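Local coordinates for mandelate racemase / muconate lactonizing enzyme, C-terminal domain protein (Pseudovibrio sp. JE062, PDB 4JHM) that is of unsettled function but belongs to the mandelate racemase / muconate lactonizing enzyme group of the enolase superfamily, with a TIM-barrel-like C-terminal domain, at residues Ile157-Thr162 and Tyr327-Phe332; Arg131-Ser136 and Glu345-Ala350. All blocks are in the same frame, centred on the assembly; numbering follows the deposited sequence.

Contact 1 of 2, residues Ile157-Thr162 and Tyr327-Phe332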
# COMPACT_ATOMS: atom_id res chain seq x y z
N ILE A 157 46.13 -2.03 -12.51
CA ILE A 157 46.20 -3.48 -12.30
C ILE A 157 47.59 -3.93 -11.84
O ILE A 157 47.70 -4.89 -11.09
CB ILE A 157 45.78 -4.25 -13.57
CG1 ILE A 157 44.32 -3.92 -13.91
CG2 ILE A 157 45.95 -5.74 -13.36
CD1 ILE A 157 43.88 -4.38 -15.28
N GLU A 158 48.64 -3.25 -12.29
CA GLU A 158 49.98 -3.55 -11.79
C GLU A 158 50.14 -3.03 -10.37
O GLU A 158 50.71 -3.72 -9.52
CB GLU A 158 51.06 -2.96 -12.70
CG GLU A 158 51.68 -3.95 -13.68
CD GLU A 158 52.51 -5.02 -13.00
OE1 GLU A 158 51.97 -5.74 -12.13
OE2 GLU A 158 53.71 -5.16 -13.34
N HIS A 159 49.63 -1.83 -10.11
CA HIS A 159 49.80 -1.22 -8.79
C HIS A 159 49.17 -2.08 -7.72
O HIS A 159 49.51 -1.96 -6.54
CB HIS A 159 49.22 0.20 -8.74
CG HIS A 159 49.67 0.99 -7.56
ND1 HIS A 159 50.97 1.42 -7.40
CD2 HIS A 159 49.00 1.42 -6.46
CE1 HIS A 159 51.08 2.09 -6.27
NE2 HIS A 159 49.91 2.10 -5.67
N GLY A 160 48.24 -2.95 -8.12
CA GLY A 160 47.66 -3.94 -7.21
C GLY A 160 46.16 -3.80 -7.00
O GLY A 160 45.55 -4.61 -6.31
N PHE A 161 45.57 -2.77 -7.61
CA PHE A 161 44.16 -2.47 -7.42
C PHE A 161 43.26 -3.63 -7.87
O PHE A 161 43.51 -4.26 -8.89
CB PHE A 161 43.76 -1.21 -8.19
CG PHE A 161 44.17 0.07 -7.52
CD1 PHE A 161 43.61 0.44 -6.30
CD2 PHE A 161 45.08 0.94 -8.12
CE1 PHE A 161 43.97 1.62 -5.68
CE2 PHE A 161 45.43 2.12 -7.50
CZ PHE A 161 44.88 2.46 -6.29
N THR A 162 42.22 -3.86 -7.09
CA THR A 162 41.30 -4.98 -7.30
C THR A 162 39.99 -4.53 -7.94
O THR A 162 39.16 -5.35 -8.32
CB THR A 162 40.97 -5.62 -5.94
OG1 THR A 162 40.89 -4.60 -4.94
CG2 THR A 162 42.04 -6.63 -5.56
N TYR A 327 43.44 7.81 -7.88
CA TYR A 327 44.77 7.46 -8.37
C TYR A 327 44.99 8.26 -9.65
O TYR A 327 44.14 8.24 -10.54
CB TYR A 327 44.82 5.95 -8.64
CG TYR A 327 46.19 5.38 -8.92
CD1 TYR A 327 47.24 5.54 -8.02
CD2 TYR A 327 46.44 4.65 -10.08
CE1 TYR A 327 48.49 5.02 -8.27
CE2 TYR A 327 47.69 4.13 -10.35
CZ TYR A 327 48.71 4.31 -9.44
OH TYR A 327 49.96 3.79 -9.70
N PRO A 328 46.11 9.01 -9.75
CA PRO A 328 47.26 9.11 -8.83
C PRO A 328 46.93 9.74 -7.48
O PRO A 328 45.83 10.26 -7.29
CB PRO A 328 48.24 10.03 -9.59
CG PRO A 328 47.71 10.14 -10.98
CD PRO A 328 46.24 9.93 -10.88
N TYR A 329 47.89 9.68 -6.55
CA TYR A 329 47.68 10.16 -5.19
C TYR A 329 48.17 11.59 -5.01
O TYR A 329 47.50 12.41 -4.38
CB TYR A 329 48.45 9.30 -4.18
CG TYR A 329 48.37 7.81 -4.39
CD1 TYR A 329 47.16 7.14 -4.31
CD2 TYR A 329 49.53 7.06 -4.62
CE1 TYR A 329 47.10 5.77 -4.48
CE2 TYR A 329 49.47 5.69 -4.79
CZ TYR A 329 48.26 5.05 -4.72
OH TYR A 329 48.19 3.69 -4.89
N GLU A 330 49.35 11.86 -5.55
CA GLU A 330 50.12 13.06 -5.24
C GLU A 330 49.28 14.33 -5.02
O GLU A 330 49.50 15.05 -4.05
CB GLU A 330 51.17 13.31 -6.33
CG GLU A 330 52.28 12.28 -6.37
CD GLU A 330 51.88 10.98 -7.07
OE1 GLU A 330 52.77 10.18 -7.38
OE2 GLU A 330 50.67 10.76 -7.29
N ALA A 331 48.35 14.60 -5.92
CA ALA A 331 47.57 15.83 -5.85
C ALA A 331 46.93 16.00 -4.47
O ALA A 331 47.01 17.07 -3.86
CB ALA A 331 46.51 15.85 -6.94
N PHE A 332 46.30 14.94 -3.98
CA PHE A 332 45.58 14.98 -2.71
C PHE A 332 46.47 14.68 -1.51
O PHE A 332 45.98 14.38 -0.42
CB PHE A 332 44.41 13.99 -2.75
CG PHE A 332 43.36 14.34 -3.76
CD1 PHE A 332 42.57 15.47 -3.59
CD2 PHE A 332 43.16 13.55 -4.88
CE1 PHE A 332 41.60 15.80 -4.52
CE2 PHE A 332 42.19 13.88 -5.81
CZ PHE A 332 41.41 15.01 -5.63

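Contact 2 of 2, residues Arg131-Ser136 and Glu345-Ala350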
# COMPACT_ATOMS: atom_id res chain seq x y z
N ARG A 131 38.28 -4.44 11.26
CA ARG A 131 39.41 -4.71 10.38
C ARG A 131 40.41 -3.58 10.51
O ARG A 131 40.05 -2.47 10.91
CB ARG A 131 38.96 -4.80 8.92
CG ARG A 131 37.51 -5.20 8.72
CD ARG A 131 36.63 -4.03 8.30
NE ARG A 131 36.46 -4.05 6.86
CZ ARG A 131 35.51 -3.40 6.20
NH1 ARG A 131 34.62 -2.66 6.85
NH2 ARG A 131 35.45 -3.50 4.89
N THR A 132 41.66 -3.87 10.17
CA THR A 132 42.70 -2.86 10.20
C THR A 132 43.07 -2.46 8.77
O THR A 132 43.90 -1.57 8.56
CB THR A 132 43.93 -3.37 10.99
OG1 THR A 132 44.67 -2.25 11.51
CG2 THR A 132 44.83 -4.24 10.12
N LYS A 133 42.44 -3.11 7.80
CA LYS A 133 42.66 -2.81 6.38
C LYS A 133 41.41 -3.14 5.57
O LYS A 133 40.50 -3.80 6.07
CB LYS A 133 43.84 -3.61 5.84
CG LYS A 133 43.61 -5.12 5.79
CD LYS A 133 44.79 -5.83 5.13
CE LYS A 133 44.58 -7.33 5.09
NZ LYS A 133 45.79 -8.05 4.61
N ILE A 134 41.36 -2.68 4.32
CA ILE A 134 40.19 -2.91 3.46
C ILE A 134 40.49 -2.74 1.97
O ILE A 134 41.34 -1.94 1.59
CB ILE A 134 39.05 -1.97 3.86
CG1 ILE A 134 37.88 -2.09 2.87
CG2 ILE A 134 39.54 -0.53 3.89
CD1 ILE A 134 36.75 -1.12 3.14
N LYS A 135 39.78 -3.50 1.13
CA LYS A 135 39.91 -3.38 -0.33
C LYS A 135 39.60 -1.97 -0.79
O LYS A 135 38.56 -1.42 -0.44
CB LYS A 135 38.94 -4.34 -1.03
CG LYS A 135 39.36 -5.80 -1.01
CD LYS A 135 40.09 -6.18 -2.28
CE LYS A 135 40.94 -7.42 -2.07
NZ LYS A 135 40.15 -8.56 -1.55
N SER A 136 40.48 -1.40 -1.60
CA SER A 136 40.23 -0.10 -2.21
C SER A 136 39.90 -0.25 -3.69
O SER A 136 40.15 -1.29 -4.29
CB SER A 136 41.46 0.80 -2.06
OG SER A 136 42.59 0.24 -2.71
N GLU A 345 48.55 -5.76 -2.75
CA GLU A 345 47.48 -6.76 -2.68
C GLU A 345 46.09 -6.15 -2.91
O GLU A 345 45.11 -6.88 -3.06
CB GLU A 345 47.50 -7.47 -1.33
CG GLU A 345 48.75 -8.31 -1.10
CD GLU A 345 48.50 -9.46 -0.14
OE1 GLU A 345 49.32 -10.41 -0.12
OE2 GLU A 345 47.49 -9.43 0.59
N GLY A 346 46.02 -4.83 -2.94
CA GLY A 346 44.77 -4.12 -3.19
C GLY A 346 44.15 -3.55 -1.93
O GLY A 346 42.99 -3.08 -1.94
N TYR A 347 44.91 -3.57 -0.84
CA TYR A 347 44.41 -3.14 0.47
C TYR A 347 44.97 -1.78 0.88
O TYR A 347 46.16 -1.52 0.74
CB TYR A 347 44.77 -4.17 1.55
CG TYR A 347 44.09 -5.51 1.37
CD1 TYR A 347 42.82 -5.74 1.89
CD2 TYR A 347 44.72 -6.53 0.69
CE1 TYR A 347 42.20 -6.97 1.72
CE2 TYR A 347 44.11 -7.76 0.53
CZ TYR A 347 42.85 -7.97 1.04
OH TYR A 347 42.26 -9.20 0.87
N VAL A 348 44.09 -0.93 1.39
CA VAL A 348 44.51 0.30 2.05
C VAL A 348 44.57 0.04 3.55
O VAL A 348 43.68 -0.63 4.10
CB VAL A 348 43.53 1.45 1.77
CG1 VAL A 348 42.24 1.24 2.53
CG2 VAL A 348 44.15 2.78 2.17
N HIS A 349 45.60 0.55 4.21
CA HIS A 349 45.80 0.30 5.64
C HIS A 349 45.50 1.51 6.51
O HIS A 349 45.75 2.64 6.11
CB HIS A 349 47.23 -0.16 5.90
CG HIS A 349 47.53 -1.54 5.39
ND1 HIS A 349 47.35 -2.67 6.16
CD2 HIS A 349 47.98 -1.97 4.19
CE1 HIS A 349 47.68 -3.73 5.45
NE2 HIS A 349 48.06 -3.33 4.25
N ALA A 350 44.98 1.26 7.70
CA ALA A 350 44.80 2.31 8.69
C ALA A 350 46.15 2.93 8.99
O ALA A 350 47.12 2.21 9.20
CB ALA A 350 44.19 1.75 9.96

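Contact 1 of 2, residues Ile157-Thr162 and Tyr327-Phe332
His159, the last residue of helix 149-159, and Phe161 just beyond it meet Tyr327 and Tyr329 of the loop that follows strand 323-326, and the backbones stay far apart: the nearest CA pair, Phe161 and Tyr327, is separated by 10.0 Å. Gly160 leaves the helix with positive phi, and a cis peptide bond precedes Pro328 between the two tyrosines. The gap is bridged wholly by side chains, which form an aromatic cluster in the barrel domain of this enolase-superfamily chain. His159 and Tyr327 make an offset stack, their ring centroids 4.9 Å apart and their planes inclined by 28°, with Tyr327 OH over one imidazole face. Tyr327 CG lies anti to its own backbone N (chi1 -170°), which sends the phenol across to the helix end. Phe161 comes edge-to-face, its CE2 standing 3.6 Å from Tyr327 CG over the phenol face, with the planes at 65°. Tyr329 approaches His159 from the opposite direction, and His159 NE2 lies at the edge of its ring, near the plane. The phenol oxygen of Tyr329 receives a weak hydrogen bond from the backbone N of Thr342, and Tyr152 OH, on the same helix as His159, bonds to Tyr327 O. On the Phe161 side of the cluster, Phe161 CZ lies 3.8 Å from Tyr329 OH.

Contact 2 of 2, residues Arg131-Ser136 and Glu345-Ala350
Ile134 and Val348 form the hydrogen-bonded pair of a short antiparallel ladder that adds strand 347-349 to strand 133-139 of the barrel domain. Their two backbone bonds are Val348 N to Ile134 O at 2.9 Å and Ile134 N to Val348 O at 3.1 Å. Two more backbone bonds flank this pair, Ala350 N to Thr132 O and Ser136 N to Gly346 O, both nearly straight at the hydrogen. The strand axes nevertheless run at 138°, well short of ideal antiparallel. Gly346 precedes the strand with positive phi, while Asp343 OD1 accepts from the backbone N of Glu345 and Tyr347.

Apolar packing joins Ile134 and Val348, side by side on one face of the sheet, through CG2 of Ile134 and CG1 of Val348 at 3.5 Å; Leu311 of helix 304-316 and Phe323 cover this face.

Aromatic and charged groups meet around Tyr347. Lys133 reaches over one face of the Tyr347 ring, its chain extended beyond CG: NZ lies 4.3 Å from the ring centroid and 9° off the normal, a cation-pi contact, and CE adds a CH-pi contact. Lys133 CD also passes 3.6 Å from His349 CE1; that imidazole is tied through NE2 to Asp343 OD2. Lys135, bent at chi2 (-96°) and chi4, curls its ammonium back to Tyr347 OH in a weak hydrogen bond of 3.3 Å.

Tyr347 thus receives one lysine over its pi face and another at its hydroxyl. With Glu345 OE2 4.6 Å from Lys133 NZ, beyond a salt bridge, the carboxylate could still temper the positive charge gathered there.

Overall arrangement
Both contacts belong to the barrel domain and lie on the same side of the chain's centre, their own centres about 13 Å apart. Contact 2 is a strand pairing, burying 548 Å² with a regular backbone ladder, one buried apolar face and a charged, more exposed one. Contact 1 buries 210 Å² through rings alone, joining a helix end to a loop; Phe161 and Tyr329 are buried, His159 and Tyr327 partly exposed. Strand 133-139 and helix 149-159 are consecutive in the chain, and the two contacts touch: Phe161 CE1 lies 3.6 Å from Ser136 OG. Thr342 also links them, weakly bonded to Tyr329 OH through its backbone N and hydrogen-bonded to Ser136 OG through OG1.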